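Local coordinates for ribokinase (Arabidopsis thaliana, PDB 6ILS), which phosphorylates D-ribose at O-5 with ATP and a divalent cation, most likely magnesium, giving D-ribose 5-phosphate for nucleotide and amino-acid synthesis or the pentose phosphate pathway, at residues N44-Y54 with D259-V270; A136-D147 with V162-T173. One frame throughout, in Å; residues are numbered along the deposited sequence.

Contact 1 (N44-Y54 with D259-V270); sequences NQAACGAKLMY and DTFTAAFAVAMV. With RIB (alpha-D-ribofuranose), chain F; ATP (adenosine-5'-triphosphate), chain E.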
loop_
_atom_site.group_PDB
_atom_site.type_symbol
_atom_site.label_atom_id
_atom_site.label_comp_id
_atom_site.label_asym_id
_atom_site.label_seq_id
_atom_site.Cartn_x
_atom_site.Cartn_y
_atom_site.Cartn_z
ATOM N N ASN B 44 -9.311 -5.938 -13.345
ATOM C CA ASN B 44 -10.512 -5.133 -13.630
ATOM C C ASN B 44 -11.342 -5.754 -14.729
ATOM O O ASN B 44 -12.564 -5.851 -14.633
ATOM C CB ASN B 44 -10.158 -3.706 -14.050
ATOM C CG ASN B 44 -9.663 -2.861 -12.908
ATOM O OD1 ASN B 44 -9.786 -3.229 -11.742
ATOM N ND2 ASN B 44 -9.137 -1.684 -13.235
ATOM N N GLN B 45 -10.680 -6.133 -15.820
ATOM C CA GLN B 45 -11.401 -6.700 -16.952
ATOM C C GLN B 45 -12.038 -8.037 -16.603
ATOM O O GLN B 45 -13.177 -8.305 -17.004
ATOM C CB GLN B 45 -10.452 -6.785 -18.154
ATOM C CG GLN B 45 -10.107 -5.372 -18.606
ATOM C CD GLN B 45 -9.182 -5.314 -19.808
ATOM O OE1 GLN B 45 -8.949 -6.318 -20.481
ATOM N NE2 GLN B 45 -8.654 -4.130 -20.077
ATOM N N ALA B 46 -11.337 -8.871 -15.823
ATOM C CA ALA B 46 -11.903 -10.141 -15.400
ATOM C C ALA B 46 -13.087 -9.919 -14.462
ATOM O O ALA B 46 -14.120 -10.585 -14.586
ATOM C CB ALA B 46 -10.839 -11.007 -14.710
ATOM N N ALA B 47 -12.930 -8.994 -13.513
ATOM C CA ALA B 47 -14.051 -8.681 -12.616
ATOM C C ALA B 47 -15.288 -8.231 -13.386
ATOM O O ALA B 47 -16.417 -8.643 -13.084
ATOM C CB ALA B 47 -13.653 -7.623 -11.607
ATOM N N CYS B 48 -15.072 -7.403 -14.401
ATOM C CA CYS B 48 -16.182 -6.943 -15.234
ATOM C C CYS B 48 -16.908 -8.087 -15.918
ATOM O O CYS B 48 -18.133 -8.210 -15.832
ATOM C CB CYS B 48 -15.663 -5.944 -16.264
ATOM S SG CYS B 48 -16.914 -5.411 -17.435
ATOM N N GLY B 49 -16.144 -8.929 -16.598
ATOM C CA GLY B 49 -16.698 -10.083 -17.268
ATOM C C GLY B 49 -17.517 -10.937 -16.321
ATOM O O GLY B 49 -18.638 -11.305 -16.638
ATOM N N ALA B 50 -16.950 -11.238 -15.159
ATOM C CA ALA B 50 -17.619 -12.072 -14.138
ATOM C C ALA B 50 -18.930 -11.433 -13.671
ATOM O O ALA B 50 -19.922 -12.113 -13.629
ATOM C CB ALA B 50 -16.703 -12.310 -12.985
ATOM N N LYS B 51 -18.928 -10.128 -13.444
ATOM C CA LYS B 51 -20.141 -9.395 -12.990
ATOM C C LYS B 51 -21.208 -9.355 -14.083
ATOM O O LYS B 51 -22.358 -9.284 -13.744
ATOM C CB LYS B 51 -19.801 -7.980 -12.541
ATOM C CG LYS B 51 -18.988 -7.906 -11.269
ATOM C CD LYS B 51 -19.460 -6.806 -10.371
ATOM C CE LYS B 51 -18.480 -6.410 -9.297
ATOM N NZ LYS B 51 -18.955 -5.210 -8.584
ATOM N N LEU B 52 -20.823 -9.480 -15.353
ATOM C CA LEU B 52 -21.768 -9.502 -16.497
ATOM C C LEU B 52 -22.304 -10.915 -16.743
ATOM O O LEU B 52 -22.912 -11.102 -17.760
ATOM C CB LEU B 52 -21.103 -8.941 -17.753
ATOM C CG LEU B 52 -20.729 -7.466 -17.718
ATOM C CD1 LEU B 52 -19.964 -7.098 -18.961
ATOM C CD2 LEU B 52 -21.941 -6.568 -17.573
ATOM N N MET B 53 -21.991 -11.808 -15.820
ATOM C CA MET B 53 -22.473 -13.206 -15.826
ATOM C C MET B 53 -21.966 -14.004 -17.032
ATOM O O MET B 53 -22.703 -14.807 -17.542
ATOM C CB MET B 53 -23.997 -13.280 -15.713
ATOM C CG MET B 53 -24.523 -12.404 -14.622
ATOM S SD MET B 53 -23.948 -13.001 -13.059
ATOM C CE MET B 53 -24.521 -14.689 -13.077
ATOM N N TYR B 54 -20.735 -13.757 -17.458
ATOM C CA TYR B 54 -20.126 -14.633 -18.480
ATOM C C TYR B 54 -18.990 -15.401 -17.805
ATOM O O TYR B 54 -18.291 -14.776 -17.064
ATOM C CB TYR B 54 -19.615 -13.880 -19.699
ATOM C CG TYR B 54 -19.408 -14.817 -20.854
ATOM C CD1 TYR B 54 -20.468 -15.201 -21.647
ATOM C CD2 TYR B 54 -18.175 -15.378 -21.100
ATOM C CE1 TYR B 54 -20.298 -16.091 -22.685
ATOM C CE2 TYR B 54 -17.990 -16.272 -22.129
ATOM C CZ TYR B 54 -19.056 -16.636 -22.919
ATOM O OH TYR B 54 -18.873 -17.508 -23.937
ATOM N N ASP B 259 -11.502 -0.174 -18.800
ATOM C CA ASP B 259 -11.441 -1.620 -18.616
ATOM C C ASP B 259 -12.819 -2.240 -18.745
ATOM O O ASP B 259 -12.986 -3.292 -19.370
ATOM C CB ASP B 259 -10.838 -1.965 -17.253
ATOM C CG ASP B 259 -9.383 -1.534 -17.142
ATOM O OD1 ASP B 259 -8.657 -1.722 -18.137
ATOM O OD2 ASP B 259 -8.984 -0.998 -16.083
ATOM N N THR B 260 -13.806 -1.568 -18.158
ATOM C CA THR B 260 -15.191 -2.010 -18.232
ATOM C C THR B 260 -15.661 -2.010 -19.683
ATOM O O THR B 260 -16.291 -2.971 -20.159
ATOM C CB THR B 260 -16.080 -1.091 -17.390
ATOM O OG1 THR B 260 -15.692 -1.210 -16.005
ATOM C CG2 THR B 260 -17.536 -1.459 -17.546
ATOM N N PHE B 261 -15.351 -0.923 -20.384
ATOM C CA PHE B 261 -15.759 -0.791 -21.786
ATOM C C PHE B 261 -15.238 -1.978 -22.600
ATOM O O PHE B 261 -15.979 -2.636 -23.340
ATOM C CB PHE B 261 -15.254 0.529 -22.387
ATOM C CG PHE B 261 -15.752 0.764 -23.800
ATOM C CD1 PHE B 261 -15.065 0.258 -24.895
ATOM C CD2 PHE B 261 -16.929 1.452 -24.017
ATOM C CE1 PHE B 261 -15.540 0.449 -26.192
ATOM C CE2 PHE B 261 -17.413 1.652 -25.311
ATOM C CZ PHE B 261 -16.715 1.139 -26.403
ATOM N N THR B 262 -13.949 -2.250 -22.448
ATOM C CA THR B 262 -13.298 -3.277 -23.264
ATOM C C THR B 262 -13.800 -4.673 -22.905
ATOM O O THR B 262 -14.131 -5.471 -23.777
ATOM C CB THR B 262 -11.753 -3.218 -23.102
ATOM O OG1 THR B 262 -11.308 -1.883 -23.370
ATOM C CG2 THR B 262 -11.087 -4.169 -24.076
ATOM N N ALA B 263 -13.929 -4.962 -21.613
ATOM C CA ALA B 263 -14.444 -6.271 -21.218
ATOM C C ALA B 263 -15.917 -6.481 -21.583
ATOM O O ALA B 263 -16.314 -7.598 -21.944
ATOM C CB ALA B 263 -14.228 -6.493 -19.701
ATOM N N ALA B 264 -16.730 -5.426 -21.494
ATOM C CA ALA B 264 -18.159 -5.548 -21.810
ATOM C C ALA B 264 -18.338 -5.763 -23.314
ATOM O O ALA B 264 -19.180 -6.543 -23.763
ATOM C CB ALA B 264 -18.935 -4.286 -21.345
ATOM N N PHE B 265 -17.520 -5.066 -24.092
ATOM C CA PHE B 265 -17.497 -5.294 -25.533
ATOM C C PHE B 265 -17.185 -6.769 -25.821
ATOM O O PHE B 265 -17.846 -7.407 -26.632
ATOM C CB PHE B 265 -16.471 -4.369 -26.197
ATOM C CG PHE B 265 -16.375 -4.551 -27.689
ATOM C CD1 PHE B 265 -15.575 -5.551 -28.235
ATOM C CD2 PHE B 265 -17.072 -3.712 -28.540
ATOM C CE1 PHE B 265 -15.493 -5.719 -29.619
ATOM C CE2 PHE B 265 -16.992 -3.882 -29.922
ATOM C CZ PHE B 265 -16.199 -4.877 -30.454
ATOM N N ALA B 266 -16.180 -7.309 -25.146
ATOM C CA ALA B 266 -15.749 -8.713 -25.346
ATOM C C ALA B 266 -16.868 -9.695 -24.999
ATOM O O ALA B 266 -17.043 -10.648 -25.702
ATOM C CB ALA B 266 -14.507 -8.995 -24.547
ATOM N N VAL B 267 -17.598 -9.413 -23.930
ATOM C CA VAL B 267 -18.702 -10.303 -23.493
ATOM C C VAL B 267 -19.800 -10.254 -24.550
ATOM O O VAL B 267 -20.257 -11.268 -24.940
ATOM C CB VAL B 267 -19.232 -9.866 -22.119
ATOM C CG1 VAL B 267 -20.549 -10.540 -21.814
ATOM C CG2 VAL B 267 -18.208 -10.121 -21.035
ATOM N N ALA B 268 -20.128 -9.063 -25.014
ATOM C CA ALA B 268 -21.172 -8.941 -26.047
ATOM C C ALA B 268 -20.716 -9.655 -27.321
ATOM O O ALA B 268 -21.504 -10.320 -27.932
ATOM C CB ALA B 268 -21.465 -7.496 -26.322
ATOM N N MET B 269 -19.458 -9.491 -27.679
ATOM C CA MET B 269 -18.936 -10.123 -28.908
ATOM C C MET B 269 -18.917 -11.643 -28.757
ATOM O O MET B 269 -19.402 -12.286 -29.626
ATOM C CB MET B 269 -17.536 -9.612 -29.224
ATOM C CG MET B 269 -16.859 -10.395 -30.290
ATOM S SD MET B 269 -15.366 -9.575 -30.804
ATOM C CE MET B 269 -16.080 -8.359 -31.897
ATOM N N VAL B 270 -18.469 -12.181 -27.623
ATOM C CA VAL B 270 -18.443 -13.662 -27.454
ATOM C C VAL B 270 -19.867 -14.237 -27.355
ATOM O O VAL B 270 -20.058 -15.378 -27.694
ATOM C CB VAL B 270 -17.558 -14.105 -26.283
ATOM C CG1 VAL B 270 -18.174 -13.742 -24.952
ATOM C CG2 VAL B 270 -17.233 -15.576 -26.382
HETATM O O5 RIB F . -7.358 0.880 -15.717
HETATM C C5 RIB F . -7.264 0.942 -14.319
HETATM C C4 RIB F . -6.083 0.353 -13.883
HETATM O O4 RIB F . -4.860 0.922 -14.559
HETATM C C3 RIB F . -5.908 0.806 -12.370
HETATM O O3 RIB F . -6.668 -0.168 -11.506
HETATM C C2 RIB F . -4.672 0.916 -12.171
HETATM O O2 RIB F . -4.129 -0.121 -11.261
HETATM C C1 RIB F . -3.916 0.853 -13.657
HETATM O O1 RIB F . -3.211 -0.327 -13.785
HETATM P PG ATP E . -9.192 4.574 -21.308
HETATM O O1G ATP E . -8.676 3.366 -22.001
HETATM O O2G ATP E . -9.462 4.277 -19.841
HETATM O O3G ATP E . -8.195 5.692 -21.349
HETATM P PB ATP E . -10.956 6.493 -22.361
HETATM O O1B ATP E . -12.233 6.490 -23.083
HETATM O O2B ATP E . -9.989 7.182 -23.210
HETATM O O3B ATP E . -10.527 4.995 -22.090
HETATM P PA ATP E . -12.128 7.824 -20.057
HETATM O O1A ATP E . -12.427 9.257 -20.483
HETATM O O2A ATP E . -11.733 7.794 -18.602
HETATM O O3A ATP E . -10.941 7.243 -20.932
HETATM O "O5'" ATP E . -13.420 6.958 -20.235
HETATM C "C5'" ATP E . -13.380 5.562 -20.014
HETATM C "C4'" ATP E . -14.764 4.961 -20.504
HETATM O "O4'" ATP E . -15.916 5.679 -19.768
HETATM C "C3'" ATP E . -14.913 5.213 -21.734
HETATM O "O3'" ATP E . -15.571 4.114 -22.389
HETATM C "C2'" ATP E . -15.893 6.548 -21.837
HETATM O "O2'" ATP E . -16.521 6.517 -23.151
HETATM C "C1'" ATP E . -16.694 6.464 -20.855
HETATM N N9 ATP E . -16.926 7.796 -20.266
HETATM C C8 ATP E . -16.206 8.889 -19.878
HETATM N N7 ATP E . -17.083 9.813 -19.400
HETATM C C5 ATP E . -18.346 9.283 -19.483
HETATM C C6 ATP E . -19.594 9.797 -19.135
HETATM N N6 ATP E . -19.892 11.085 -18.572
HETATM N N1 ATP E . -20.686 9.060 -19.332
HETATM C C2 ATP E . -20.585 7.790 -19.862
HETATM N N3 ATP E . -19.376 7.275 -20.202
HETATM C C4 ATP E . -18.253 8.036 -20.012
HETATM O O HOH W 1 -20.605 -17.813 -25.944
#
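Gln45 spans from Ala263 to the carboxylate of Asp259. Its CB rests 4.1 Å from Ala263 CB, its CG packs on the CB and carbonyl O of Asp259, and its NE2 donates to Asp259 OD1 (3.1 Å), almost within the amide plane; OE1 turns to Gln142. An extended chain (chi2 -179°) is what carries the amide that far. Asn44 ND2 takes the other carboxylate oxygen, OD2, at 2.9 Å in a nearly straight bond. Both amides arrive on the anti sides, some 30° out of the carboxylate plane, so the two bonds fix its rotation while OD2 also accepts from ribose O5 at 2.5 Å. This is the hydroxyl that is phosphorylated, consistent with the predicted role of Asp259 as proton acceptor.

Further along, the contact turns apolar. Cys48 SG lies 3.7 Å from Ala263 CB, Val267 CG2 meets Gly49 CA, and Leu52 CD1 touches Ala264. At the far end Val270 CG1 stands over one face of the Tyr54 ring, 3.8 Å from its centroid and close to the normal, a CH-pi contact; a water donates to both Tyr54 OH and Val270 O, and Pro3 O also bonds that hydroxyl. The axes of segments 44-51 and 259-270 approach to 8.4 Å, crossing at -48°. Helix 257-270 packs its other sides on helix 275-289 and strands 138-143 and 221-225.

Contact 2 (A136-D147 with V162-T173); sequences AGIVLLQREIPD and VPVILDVGGMDT. With RIB (alpha-D-ribofuranose), chain F.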
loop_
_atom_site.group_PDB
_atom_site.type_symbol
_atom_site.label_atom_id
_atom_site.label_comp_id
_atom_site.label_asym_id
_atom_site.label_seq_id
_atom_site.Cartn_x
_atom_site.Cartn_y
_atom_site.Cartn_z
ATOM N N ALA B 136 -10.548 -21.023 -24.534
ATOM C CA ALA B 136 -11.311 -19.785 -24.365
ATOM C C ALA B 136 -12.336 -19.571 -25.484
ATOM O O ALA B 136 -12.187 -20.101 -26.587
ATOM C CB ALA B 136 -10.370 -18.598 -24.298
ATOM N N GLY B 137 -13.377 -18.796 -25.191
ATOM C CA GLY B 137 -14.246 -18.248 -26.222
ATOM C C GLY B 137 -13.708 -16.929 -26.744
ATOM O O GLY B 137 -13.979 -16.542 -27.878
ATOM N N ILE B 138 -12.932 -16.236 -25.913
ATOM C CA ILE B 138 -12.362 -14.943 -26.276
ATOM C C ILE B 138 -11.286 -14.613 -25.255
ATOM O O ILE B 138 -11.421 -14.950 -24.086
ATOM C CB ILE B 138 -13.452 -13.827 -26.344
ATOM C CG1 ILE B 138 -12.872 -12.540 -26.910
ATOM C CG2 ILE B 138 -14.093 -13.566 -24.965
ATOM C CD1 ILE B 138 -13.925 -11.629 -27.538
ATOM N N VAL B 139 -10.194 -14.006 -25.694
ATOM C CA VAL B 139 -9.074 -13.736 -24.799
ATOM C C VAL B 139 -8.764 -12.245 -24.759
ATOM O O VAL B 139 -8.746 -11.596 -25.806
ATOM C CB VAL B 139 -7.800 -14.539 -25.237
ATOM C CG1 VAL B 139 -6.582 -14.117 -24.430
ATOM C CG2 VAL B 139 -8.050 -16.023 -25.096
ATOM N N LEU B 140 -8.547 -11.698 -23.552
ATOM C CA LEU B 140 -8.242 -10.279 -23.364
ATOM C C LEU B 140 -6.875 -10.098 -22.742
ATOM O O LEU B 140 -6.590 -10.723 -21.723
ATOM C CB LEU B 140 -9.266 -9.589 -22.432
ATOM C CG LEU B 140 -10.744 -9.583 -22.749
ATOM C CD1 LEU B 140 -11.463 -8.468 -21.931
ATOM C CD2 LEU B 140 -10.987 -9.455 -24.240
ATOM N N LEU B 141 -6.059 -9.244 -23.360
ATOM C CA LEU B 141 -4.723 -8.875 -22.901
ATOM C C LEU B 141 -4.633 -7.364 -22.716
ATOM O O LEU B 141 -5.417 -6.614 -23.319
ATOM C CB LEU B 141 -3.674 -9.342 -23.930
ATOM C CG LEU B 141 -3.830 -10.783 -24.411
ATOM C CD1 LEU B 141 -2.892 -11.055 -25.604
ATOM C CD2 LEU B 141 -3.559 -11.804 -23.253
ATOM N N GLN B 142 -3.686 -6.910 -21.895
ATOM C CA GLN B 142 -3.344 -5.496 -21.806
ATOM C C GLN B 142 -1.815 -5.370 -21.809
ATOM O O GLN B 142 -1.121 -6.341 -22.091
ATOM C CB GLN B 142 -3.929 -4.838 -20.548
ATOM C CG GLN B 142 -5.297 -5.381 -20.137
ATOM C CD GLN B 142 -5.206 -6.771 -19.498
ATOM O OE1 GLN B 142 -4.286 -7.068 -18.711
ATOM N NE2 GLN B 142 -6.148 -7.620 -19.840
ATOM N N ARG B 143 -1.295 -4.194 -21.475
ATOM C CA ARG B 143 0.155 -4.029 -21.498
ATOM C C ARG B 143 0.746 -3.724 -20.135
ATOM O O ARG B 143 1.492 -2.761 -19.961
ATOM C CB ARG B 143 0.515 -2.966 -22.512
ATOM C CG ARG B 143 -0.001 -3.373 -23.875
ATOM C CD ARG B 143 0.892 -2.922 -25.002
ATOM N NE ARG B 143 2.267 -3.417 -24.897
ATOM C CZ ARG B 143 3.327 -2.620 -24.977
ATOM N NH1 ARG B 143 3.145 -1.314 -25.128
ATOM N NH2 ARG B 143 4.557 -3.111 -24.891
ATOM N N GLU B 144 0.427 -4.594 -19.183
ATOM C CA GLU B 144 0.914 -4.481 -17.802
ATOM C C GLU B 144 1.560 -5.789 -17.343
ATOM O O GLU B 144 1.783 -5.998 -16.146
ATOM C CB GLU B 144 -0.248 -4.083 -16.862
ATOM C CG GLU B 144 -0.780 -2.682 -17.111
ATOM C CD GLU B 144 -1.720 -2.172 -16.004
ATOM O OE1 GLU B 144 -2.411 -2.989 -15.345
ATOM O OE2 GLU B 144 -1.743 -0.942 -15.788
ATOM N N ILE B 145 1.832 -6.674 -18.300
ATOM C CA ILE B 145 2.666 -7.866 -18.090
ATOM C C ILE B 145 3.658 -7.924 -19.278
ATOM O O ILE B 145 3.510 -7.164 -20.248
ATOM C CB ILE B 145 1.838 -9.181 -17.990
ATOM C CG1 ILE B 145 1.256 -9.554 -19.353
ATOM C CG2 ILE B 145 0.730 -9.073 -16.925
ATOM C CD1 ILE B 145 0.555 -10.868 -19.407
ATOM N N PRO B 146 4.686 -8.789 -19.202
ATOM C CA PRO B 146 5.723 -8.701 -20.252
ATOM C C PRO B 146 5.247 -8.969 -21.685
ATOM O O PRO B 146 4.428 -9.843 -21.903
ATOM C CB PRO B 146 6.732 -9.780 -19.832
ATOM C CG PRO B 146 6.598 -9.844 -18.348
ATOM C CD PRO B 146 5.122 -9.638 -18.077
ATOM N N ASP B 147 5.798 -8.225 -22.642
ATOM C CA ASP B 147 5.547 -8.455 -24.066
ATOM C C ASP B 147 5.672 -9.931 -24.429
ATOM O O ASP B 147 4.889 -10.463 -25.211
ATOM C CB ASP B 147 6.520 -7.632 -24.924
ATOM C CG ASP B 147 6.193 -6.141 -24.933
ATOM O OD1 ASP B 147 5.014 -5.780 -24.747
ATOM O OD2 ASP B 147 7.118 -5.324 -25.141
ATOM N N VAL B 162 -9.761 -18.442 -31.926
ATOM C CA VAL B 162 -10.679 -17.633 -31.089
ATOM C C VAL B 162 -10.173 -16.176 -31.013
ATOM O O VAL B 162 -8.972 -15.937 -31.095
ATOM C CB VAL B 162 -10.859 -18.273 -29.668
ATOM C CG1 VAL B 162 -10.122 -19.612 -29.577
ATOM C CG2 VAL B 162 -10.415 -17.335 -28.530
ATOM N N PRO B 163 -11.083 -15.196 -30.884
ATOM C CA PRO B 163 -10.653 -13.787 -30.967
ATOM C C PRO B 163 -9.775 -13.310 -29.800
ATOM O O PRO B 163 -10.021 -13.659 -28.648
ATOM C CB PRO B 163 -11.972 -13.016 -30.995
ATOM C CG PRO B 163 -12.981 -13.950 -30.433
ATOM C CD PRO B 163 -12.537 -15.330 -30.719
ATOM N N VAL B 164 -8.755 -12.527 -30.117
ATOM C CA VAL B 164 -7.862 -11.963 -29.117
ATOM C C VAL B 164 -7.912 -10.457 -29.163
ATOM O O VAL B 164 -7.690 -9.852 -30.222
ATOM C CB VAL B 164 -6.402 -12.416 -29.335
ATOM C CG1 VAL B 164 -5.489 -11.811 -28.276
ATOM C CG2 VAL B 164 -6.320 -13.924 -29.320
ATOM N N ILE B 165 -8.201 -9.849 -28.017
ATOM C CA ILE B 165 -8.244 -8.400 -27.890
ATOM C C ILE B 165 -7.077 -7.906 -27.059
ATOM O O ILE B 165 -6.845 -8.389 -25.945
ATOM C CB ILE B 165 -9.589 -7.925 -27.228
ATOM C CG1 ILE B 165 -10.780 -8.438 -28.039
ATOM C CG2 ILE B 165 -9.590 -6.408 -27.078
ATOM C CD1 ILE B 165 -12.147 -8.057 -27.461
ATOM N N LEU B 166 -6.341 -6.945 -27.598
ATOM C CA LEU B 166 -5.262 -6.319 -26.879
ATOM C C LEU B 166 -5.623 -4.883 -26.543
ATOM O O LEU B 166 -5.754 -4.021 -27.421
ATOM C CB LEU B 166 -3.951 -6.373 -27.688
ATOM C CG LEU B 166 -2.791 -5.576 -27.101
ATOM C CD1 LEU B 166 -2.286 -6.179 -25.772
ATOM C CD2 LEU B 166 -1.629 -5.488 -28.121
ATOM N N ASP B 167 -5.805 -4.643 -25.250
ATOM C CA ASP B 167 -6.012 -3.310 -24.720
ATOM C C ASP B 167 -4.636 -2.693 -24.653
ATOM O O ASP B 167 -3.685 -3.346 -24.207
ATOM C CB ASP B 167 -6.713 -3.391 -23.350
ATOM C CG ASP B 167 -6.728 -2.073 -22.597
ATOM O OD1 ASP B 167 -6.557 -1.004 -23.209
ATOM O OD2 ASP B 167 -6.908 -2.112 -21.354
ATOM N N VAL B 168 -4.508 -1.459 -25.123
ATOM C CA VAL B 168 -3.191 -0.845 -25.249
ATOM C C VAL B 168 -2.815 -0.203 -23.928
ATOM O O VAL B 168 -1.669 0.187 -23.712
ATOM C CB VAL B 168 -3.160 0.173 -26.423
ATOM C CG1 VAL B 168 -1.786 0.798 -26.575
ATOM C CG2 VAL B 168 -3.506 -0.538 -27.693
ATOM N N GLY B 169 -3.777 -0.140 -23.010
ATOM C CA GLY B 169 -3.520 0.422 -21.698
ATOM C C GLY B 169 -2.395 -0.300 -20.973
ATOM O O GLY B 169 -2.274 -1.528 -21.053
ATOM N N GLY B 170 -1.577 0.477 -20.274
ATOM C CA GLY B 170 -0.441 -0.043 -19.535
ATOM C C GLY B 170 0.828 0.707 -19.916
ATOM O O GLY B 170 0.860 1.936 -19.918
ATOM N N MET B 171 1.874 -0.045 -20.246
ATOM C CA MET B 171 3.165 0.534 -20.587
ATOM C C MET B 171 3.101 1.431 -21.821
ATOM O O MET B 171 2.353 1.163 -22.760
ATOM C CB MET B 171 4.195 -0.574 -20.804
ATOM C CG MET B 171 4.353 -1.491 -19.605
ATOM S SD MET B 171 5.591 -2.778 -19.891
ATOM C CE MET B 171 5.075 -3.387 -21.492
ATOM N N ASP B 172 3.903 2.490 -21.811
ATOM C CA ASP B 172 3.919 3.458 -22.902
ATOM C C ASP B 172 4.961 3.111 -23.971
ATOM O O ASP B 172 5.303 3.945 -24.808
ATOM C CB ASP B 172 4.172 4.863 -22.354
ATOM C CG ASP B 172 3.045 5.347 -21.459
ATOM O OD1 ASP B 172 1.954 4.731 -21.490
ATOM O OD2 ASP B 172 3.246 6.343 -20.730
ATOM N N THR B 173 5.442 1.873 -23.952
ATOM C CA THR B 173 6.447 1.424 -24.911
ATOM C C THR B 173 5.808 1.025 -26.240
ATOM O O THR B 173 4.620 0.686 -26.282
ATOM C CB THR B 173 7.245 0.234 -24.360
ATOM O OG1 THR B 173 6.359 -0.867 -24.128
ATOM C CG2 THR B 173 7.940 0.617 -23.064
HETATM O O5 RIB F . -7.358 0.880 -15.717
HETATM C C5 RIB F . -7.264 0.942 -14.319
HETATM C C4 RIB F . -6.083 0.353 -13.883
HETATM O O4 RIB F . -4.860 0.922 -14.559
HETATM C C3 RIB F . -5.908 0.806 -12.370
HETATM O O3 RIB F . -6.668 -0.168 -11.506
HETATM C C2 RIB F . -4.672 0.916 -12.171
HETATM O O2 RIB F . -4.129 -0.121 -11.261
HETATM C C1 RIB F . -3.916 0.853 -13.657
HETATM O O1 RIB F . -3.211 -0.327 -13.785
HETATM O O HOH W 2 0.840 0.420 -24.489
#
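Strands 138-143 and 164-170 run parallel, the axes of these segments 22° apart, and four regular bonds from Val139 N to Pro163 O through Asp167 N to Leu141 O hold them until the register slips by two residues at a beta bulge before Arg143. Leu140 CD2 lies alongside Ile165, 3.6 Å from its CB, whereas Leu141 and Val164 meet on the other face through CD1 and CG1 (3.8 Å). Helix 147-158 links the strands as a beta-alpha-beta crossover of the central sheet in this PfkB-family kinase, and Val164 packs on that helix. Beyond the bulge, Arg143 N donates to Gly169 O at 2.9 Å and Met171 N to Arg143 O. Gly170 sits with positive phi, where a side chain would strike Arg143 O and Glu144 CG.

Arg143 doubles back at its third torsion (chi3 58°), turning its guanidinium to Thr173: NH1 reaches the carbonyl O at 2.7 Å from above its plane, and NH2 reaches OG1 at 3.0 Å. NH2 also forms a salt bridge whose hydrogen bond is nearly straight (173°), to the syn lone pair of Asp147 OD1, in the guanidinium plane, while Met171 CE covers one face. A leucine in its place would probably leave Asp147 without its charge partner and Thr173 free to shift. Next along the chain, Glu144 OE2 accepts from ribose O1 at 2.6 Å, its other oxygen being held by Ser10 and Lys41 N.

Both contacts are largely buried and near the centre of the chain, but contact 1 packs helix 257-270 against helix 41-51 and the turn after it, with hydrogen bonds from side chains and no backbone bond crossing, whereas contact 2 joins neighbouring strands mainly by backbone bonds and covers more area (963 against 593 Å²). Contact 2 is nested within the loop that contact 1 closes. They meet directly: Ala266 CB packs on Leu140 CD2 at 3.6 Å, setting helix 257-270 against the sheet, and Gln45 NE2, bonded to Asp259 OD1, bonds Asp167 OD2 weakly. Each reaches ribose from its own side, contact 1 at O5, and weakly O3, contact 2 at O1. Only contact 2 runs out to an exposed residue, Thr173.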